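Local coordinates for oligogalacturonate lyase (Yersinia enterocolitica subsp. enterocolitica, PDB 3PE7), which cleaves oligogalacturonates in the cytoplasm by beta-elimination, using a seven-bladed beta-propeller that carries a manganese ion, at residues Q22-C33 and H372-T381. Residues are numbered along the deposited sequence; the frame is centred on the assembly and turned at random.
Sequences QVTRLTPPDVTC and HGKPALYLAT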
ATOM      1  N   GLN A  22     -16.344  -7.495  16.776  1.00 13.54           N
ATOM      2  CA  GLN A  22     -16.247  -8.787  16.107  1.00 13.67           C
ATOM      3  C   GLN A  22     -15.032  -8.782  15.166  1.00 13.38           C
ATOM      4  O   GLN A  22     -14.863  -7.860  14.341  1.00 12.73           O
ATOM      5  CB  GLN A  22     -17.526  -9.080  15.323  1.00 14.19           C
ATOM      6  CG  GLN A  22     -17.484 -10.405  14.578  1.00 18.17           C
ATOM      7  CD  GLN A  22     -18.864 -10.932  14.206  1.00 22.75           C
ATOM      8  OE1 GLN A  22     -19.728 -11.134  15.072  1.00 26.89           O
ATOM      9  NE2 GLN A  22     -19.069 -11.176  12.925  1.00 21.98           N
ATOM     10  N   VAL A  23     -14.210  -9.823  15.286  1.00 12.22           N
ATOM     11  CA  VAL A  23     -13.025  -9.984  14.445  1.00 12.22           C
ATOM     12  C   VAL A  23     -13.048 -11.391  13.871  1.00 12.55           C
ATOM     13  O   VAL A  23     -13.350 -12.354  14.579  1.00 12.03           O
ATOM     14  CB  VAL A  23     -11.706  -9.754  15.234  1.00 12.31           C
ATOM     15  CG1 VAL A  23     -10.474  -9.863  14.322  1.00 12.89           C
ATOM     16  CG2 VAL A  23     -11.709  -8.394  15.898  1.00 12.67           C
ATOM     17  N   THR A  24     -12.757 -11.506  12.583  1.00 11.40           N
ATOM     18  CA  THR A  24     -12.681 -12.822  11.947  1.00 11.84           C
ATOM     19  C   THR A  24     -11.295 -12.989  11.346  1.00 10.49           C
ATOM     20  O   THR A  24     -10.860 -12.141  10.562  1.00 11.16           O
ATOM     21  CB  THR A  24     -13.782 -12.994  10.874  1.00 11.69           C
ATOM     22  OG1 THR A  24     -15.061 -12.880  11.520  1.00 13.08           O
ATOM     23  CG2 THR A  24     -13.682 -14.372  10.221  1.00 12.84           C
ATOM     24  N   ARG A  25     -10.605 -14.058  11.739  1.00  9.98           N
ATOM     25  CA  ARG A  25      -9.332 -14.440  11.120  1.00  9.56           C
ATOM     26  C   ARG A  25      -9.620 -15.325   9.912  1.00 10.36           C
ATOM     27  O   ARG A  25     -10.360 -16.314  10.017  1.00 11.12           O
ATOM     28  CB  ARG A  25      -8.487 -15.222  12.111  1.00  9.76           C
ATOM     29  CG  ARG A  25      -7.076 -15.518  11.615  1.00  9.25           C
ATOM     30  CD  ARG A  25      -6.286 -16.205  12.685  1.00 11.18           C
ATOM     31  NE  ARG A  25      -6.806 -17.554  12.939  1.00 11.60           N
ATOM     32  CZ  ARG A  25      -6.592 -18.234  14.058  1.00 11.26           C
ATOM     33  NH1 ARG A  25      -5.880 -17.701  15.040  1.00 10.97           N
ATOM     34  NH2 ARG A  25      -7.103 -19.464  14.191  1.00 11.77           N
ATOM     35  N   LEU A  26      -9.016 -14.972   8.781  1.00  9.31           N
ATOM     36  CA  LEU A  26      -9.361 -15.604   7.503  1.00  9.49           C
ATOM     37  C   LEU A  26      -8.402 -16.713   7.090  1.00  9.77           C
ATOM     38  O   LEU A  26      -8.748 -17.552   6.259  1.00 10.39           O
ATOM     39  CB  LEU A  26      -9.401 -14.552   6.396  1.00  9.60           C
ATOM     40  CG  LEU A  26     -10.328 -13.344   6.567  1.00 11.05           C
ATOM     41  CD1 LEU A  26     -10.140 -12.401   5.392  1.00  8.32           C
ATOM     42  CD2 LEU A  26     -11.785 -13.769   6.668  1.00 11.50           C
ATOM     43  N   THR A  27      -7.193 -16.697   7.645  1.00 10.20           N
ATOM     44  CA  THR A  27      -6.126 -17.610   7.211  1.00 10.23           C
ATOM     45  C   THR A  27      -5.507 -18.307   8.428  1.00 10.24           C
ATOM     46  O   THR A  27      -5.567 -17.767   9.556  1.00 10.27           O
ATOM     47  CB  THR A  27      -5.017 -16.850   6.415  1.00  9.50           C
ATOM     48  OG1 THR A  27      -4.453 -15.833   7.247  1.00 10.19           O
ATOM     49  CG2 THR A  27      -5.590 -16.203   5.152  1.00 10.49           C
ATOM     50  N   PRO A  28      -4.937 -19.509   8.219  1.00 10.41           N
ATOM     51  CA  PRO A  28      -4.410 -20.288   9.338  1.00 11.01           C
ATOM     52  C   PRO A  28      -3.008 -19.825   9.754  1.00 11.83           C
ATOM     53  O   PRO A  28      -2.121 -19.757   8.897  1.00 11.67           O
ATOM     54  CB  PRO A  28      -4.373 -21.722   8.779  1.00 10.67           C
ATOM     55  CG  PRO A  28      -4.159 -21.542   7.291  1.00 10.37           C
ATOM     56  CD  PRO A  28      -4.865 -20.249   6.932  1.00 10.30           C
ATOM     57  N   PRO A  29      -2.806 -19.528  11.053  1.00 12.21           N
ATOM     58  CA  PRO A  29      -1.559 -18.896  11.486  1.00 12.66           C
ATOM     59  C   PRO A  29      -0.369 -19.855  11.578  1.00 12.71           C
ATOM     60  O   PRO A  29       0.675 -19.474  12.111  1.00 13.52           O
ATOM     61  CB  PRO A  29      -1.926 -18.294  12.851  1.00 12.54           C
ATOM     62  CG  PRO A  29      -3.034 -19.160  13.357  1.00 13.72           C
ATOM     63  CD  PRO A  29      -3.827 -19.508  12.120  1.00 12.23           C
ATOM     64  N   ASP A  30      -0.524 -21.075  11.068  1.00 13.14           N
ATOM     65  CA  ASP A  30       0.646 -21.926  10.857  1.00 13.25           C
ATOM     66  C   ASP A  30       1.178 -21.784   9.432  1.00 12.32           C
ATOM     67  O   ASP A  30       2.151 -22.459   9.064  1.00 12.87           O
ATOM     68  CB  ASP A  30       0.345 -23.403  11.174  1.00 14.63           C
ATOM     69  CG  ASP A  30      -0.577 -24.035  10.168  1.00 17.70           C
ATOM     70  OD1 ASP A  30      -1.614 -23.430   9.808  1.00 18.44           O
ATOM     71  OD2 ASP A  30      -0.246 -25.144   9.695  1.00 23.36           O
ATOM     72  N   VAL A  31       0.550 -20.927   8.619  1.00 11.30           N
ATOM     73  CA  VAL A  31       1.062 -20.598   7.276  1.00  9.65           C
ATOM     74  C   VAL A  31       1.142 -19.070   7.160  1.00 10.26           C
ATOM     75  O   VAL A  31       0.164 -18.384   7.449  1.00  9.88           O
ATOM     76  CB  VAL A  31       0.143 -21.159   6.165  1.00 10.40           C
ATOM     77  CG1 VAL A  31       0.664 -20.763   4.756  1.00 11.39           C
ATOM     78  CG2 VAL A  31      -0.002 -22.661   6.344  1.00  9.63           C
ATOM     79  N   THR A  32       2.288 -18.547   6.731  1.00  8.74           N
ATOM     80  CA  THR A  32       2.411 -17.098   6.550  1.00  8.99           C
ATOM     81  C   THR A  32       1.515 -16.615   5.419  1.00  9.41           C
ATOM     82  O   THR A  32       1.665 -17.037   4.275  1.00  9.67           O
ATOM     83  CB  THR A  32       3.881 -16.692   6.295  1.00  9.11           C
ATOM     84  OG1 THR A  32       4.632 -16.980   7.478  1.00  8.81           O
ATOM     85  CG2 THR A  32       4.004 -15.201   5.936  1.00  8.60           C
ATOM     86  N   CYS A  33       0.553 -15.754   5.766  1.00  9.32           N
ATOM     87  CA  CYS A  33      -0.318 -15.101   4.782  1.00  9.59           C
ATOM     88  C   CYS A  33      -0.388 -13.617   5.126  1.00  9.08           C
ATOM     89  O   CYS A  33      -0.355 -13.230   6.301  1.00  9.67           O
ATOM     90  CB  CYS A  33      -1.736 -15.683   4.827  1.00  9.75           C
ATOM     91  SG  CYS A  33      -1.815 -17.457   4.432  1.00 10.64           S
ATOM     92  N   HIS A 372      -1.251 -14.495  16.364  1.00  9.68           N
ATOM     93  CA  HIS A 372      -1.536 -15.901  16.659  1.00 10.53           C
ATOM     94  C   HIS A 372      -0.495 -16.890  16.146  1.00 11.02           C
ATOM     95  O   HIS A 372      -0.729 -18.108  16.161  1.00 11.40           O
ATOM     96  CB  HIS A 372      -2.939 -16.257  16.155  1.00 10.56           C
ATOM     97  CG  HIS A 372      -4.011 -15.403  16.752  1.00 10.45           C
ATOM     98  ND1 HIS A 372      -4.982 -14.787  15.989  1.00 10.11           N
ATOM     99  CD2 HIS A 372      -4.242 -15.030  18.034  1.00 10.62           C
ATOM    100  CE1 HIS A 372      -5.777 -14.087  16.779  1.00 10.54           C
ATOM    101  NE2 HIS A 372      -5.348 -14.215  18.025  1.00 11.44           N
ATOM    102  N   GLY A 373       0.642 -16.366  15.690  1.00 11.03           N
ATOM    103  CA  GLY A 373       1.743 -17.216  15.242  1.00 11.34           C
ATOM    104  C   GLY A 373       2.464 -16.589  14.068  1.00 11.16           C
ATOM    105  O   GLY A 373       3.309 -15.717  14.236  1.00 12.13           O
ATOM    106  N   LYS A 374       2.109 -17.017  12.869  1.00 10.08           N
ATOM    107  CA  LYS A 374       2.665 -16.402  11.673  1.00  9.66           C
ATOM    108  C   LYS A 374       1.694 -15.308  11.222  1.00  8.40           C
ATOM    109  O   LYS A 374       0.553 -15.271  11.690  1.00  8.31           O
ATOM    110  CB  LYS A 374       2.870 -17.459  10.591  1.00  9.63           C
ATOM    111  CG  LYS A 374       3.912 -18.522  10.991  1.00 11.92           C
ATOM    112  CD  LYS A 374       3.918 -19.641   9.984  1.00 13.24           C
ATOM    113  CE  LYS A 374       4.937 -20.705  10.334  1.00 17.78           C
ATOM    114  NZ  LYS A 374       4.818 -21.810   9.333  1.00 20.04           N
ATOM    115  N   PRO A 375       2.136 -14.434  10.303  1.00  8.20           N
ATOM    116  CA  PRO A 375       1.220 -13.460   9.703  1.00  7.61           C
ATOM    117  C   PRO A 375      -0.077 -14.101   9.181  1.00  7.65           C
ATOM    118  O   PRO A 375      -0.049 -15.165   8.549  1.00  7.68           O
ATOM    119  CB  PRO A 375       2.031 -12.896   8.542  1.00  7.65           C
ATOM    120  CG  PRO A 375       3.459 -12.992   9.042  1.00  7.41           C
ATOM    121  CD  PRO A 375       3.506 -14.305   9.768  1.00  7.74           C
ATOM    122  N   ALA A 376      -1.200 -13.449   9.468  1.00  7.61           N
ATOM    123  CA  ALA A 376      -2.515 -13.909   9.017  1.00  7.63           C
ATOM    124  C   ALA A 376      -3.367 -12.687   8.677  1.00  8.01           C
ATOM    125  O   ALA A 376      -3.029 -11.556   9.054  1.00  7.92           O
ATOM    126  CB  ALA A 376      -3.206 -14.781  10.124  1.00  8.76           C
ATOM    127  N   LEU A 377      -4.464 -12.921   7.971  1.00  7.77           N
ATOM    128  CA  LEU A 377      -5.408 -11.868   7.606  1.00  8.19           C
ATOM    129  C   LEU A 377      -6.599 -11.841   8.559  1.00  7.70           C
ATOM    130  O   LEU A 377      -7.125 -12.882   8.962  1.00  8.73           O
ATOM    131  CB  LEU A 377      -5.903 -12.051   6.159  1.00  9.47           C
ATOM    132  CG  LEU A 377      -4.924 -11.538   5.080  1.00 10.59           C
ATOM    133  CD1 LEU A 377      -3.825 -12.561   4.819  1.00 13.37           C
ATOM    134  CD2 LEU A 377      -5.666 -11.187   3.809  1.00 13.12           C
ATOM    135  N   TYR A 378      -7.015 -10.626   8.907  1.00  8.36           N
ATOM    136  CA  TYR A 378      -8.130 -10.380   9.834  1.00  7.47           C
ATOM    137  C   TYR A 378      -9.064  -9.324   9.282  1.00  7.46           C
ATOM    138  O   TYR A 378      -8.630  -8.367   8.622  1.00  6.98           O
ATOM    139  CB  TYR A 378      -7.616  -9.863  11.188  1.00  7.61           C
ATOM    140  CG  TYR A 378      -6.686 -10.818  11.865  1.00  7.06           C
ATOM    141  CD1 TYR A 378      -5.336 -10.888  11.486  1.00  7.99           C
ATOM    142  CD2 TYR A 378      -7.152 -11.688  12.856  1.00  8.77           C
ATOM    143  CE1 TYR A 378      -4.464 -11.799  12.087  1.00  7.05           C
ATOM    144  CE2 TYR A 378      -6.285 -12.612  13.466  1.00  8.62           C
ATOM    145  CZ  TYR A 378      -4.940 -12.639  13.066  1.00  7.47           C
ATOM    146  OH  TYR A 378      -4.087 -13.525  13.649  1.00  8.96           O
ATOM    147  N   LEU A 379     -10.350  -9.504   9.570  1.00  8.12           N
ATOM    148  CA  LEU A 379     -11.378  -8.488   9.335  1.00  8.75           C
ATOM    149  C   LEU A 379     -11.994  -8.079  10.676  1.00  9.37           C
ATOM    150  O   LEU A 379     -12.571  -8.915  11.376  1.00  9.94           O
ATOM    151  CB  LEU A 379     -12.467  -9.022   8.390  1.00  9.13           C
ATOM    152  CG  LEU A 379     -12.099  -9.159   6.910  1.00  9.18           C
ATOM    153  CD1 LEU A 379     -13.135  -9.999   6.153  1.00 11.30           C
ATOM    154  CD2 LEU A 379     -11.949  -7.747   6.289  1.00  9.44           C
ATOM    155  N   ALA A 380     -11.873  -6.794  11.011  1.00  9.44           N
ATOM    156  CA  ALA A 380     -12.525  -6.251  12.223  1.00  9.26           C
ATOM    157  C   ALA A 380     -13.773  -5.455  11.853  1.00 10.18           C
ATOM    158  O   ALA A 380     -13.725  -4.610  10.966  1.00 10.40           O
ATOM    159  CB  ALA A 380     -11.542  -5.388  13.006  1.00  9.11           C
ATOM    160  N   THR A 381     -14.888  -5.726  12.542  1.00 10.38           N
ATOM    161  CA  THR A 381     -16.159  -5.041  12.281  1.00 11.42           C
ATOM    162  C   THR A 381     -16.205  -3.733  13.015  1.00 11.81           C
ATOM    163  O   THR A 381     -15.962  -3.678  14.223  1.00 13.11           O
ATOM    164  CB  THR A 381     -17.364  -5.938  12.685  1.00 10.81           C
ATOM    165  OG1 THR A 381     -17.312  -7.132  11.910  1.00 13.80           O
ATOM    166  CG2 THR A 381     -18.700  -5.220  12.373  1.00 12.90           C
TER
HETATM  167  O   HOH W   1     -15.287  -8.816  11.202  1.00 17.38           O
HETATM  168  O   HOH W   2     -17.973  -5.246  16.051  1.00 26.45           O
HETATM  169  O   HOH W   3       4.808 -20.478   6.269  1.00  3.87           O
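Thr24 and Leu379 form an antiparallel hydrogen-bonded pair, Thr24 N to Leu379 O and Leu379 N to Thr24 O both measuring 2.9 Å. Further backbone bonds, Thr381 N to Gln22 O and Leu26 N to Leu377 O, fix the register at both ends; the latter is nearly straight at its hydrogen. Beyond Leu26 a side chain replaces the backbone acceptor: Leu377 N donates to Thr27 OG1 (3.0 Å), which chi1 of 59° tucks between its own N and carbonyl carbon. The short strand axes run 4.7 Å apart at 159°. Strand 22-25, from near the N-terminus, thus joins strand 376-381, from near the C-terminus, in one antiparallel blade, the closure by which beta-propellers commonly lock their ring.

Among side-chain contacts, Arg25 lies alongside Tyr378 on the face shared with Val23 and Ala380, its CG 3.5 Å from Tyr378 CE2. Leu26, just past the strand, sets CD1 against CD1 of Leu379, which lies on the Thr24 face. Pro29 CD sits over the centre of the Arg25 guanidinium, His372 CG lies at its edge, and Arg25 NH2 forms a salt bridge with Asp12 OD2.

Past the strands, the type I turn Pro28-Val31, closed by Val31 N to Pro28 O, is tied to 372-381 through Lys374. Pro29 O takes Lys374 N in its carbonyl plane, on a lone pair. The extended Lys374 chain brings NZ to 2.8 Å from Asp30 O, 53° out of that carbonyl plane. After the turn, Cys33 N bonds Pro375 O, likewise from above the plane.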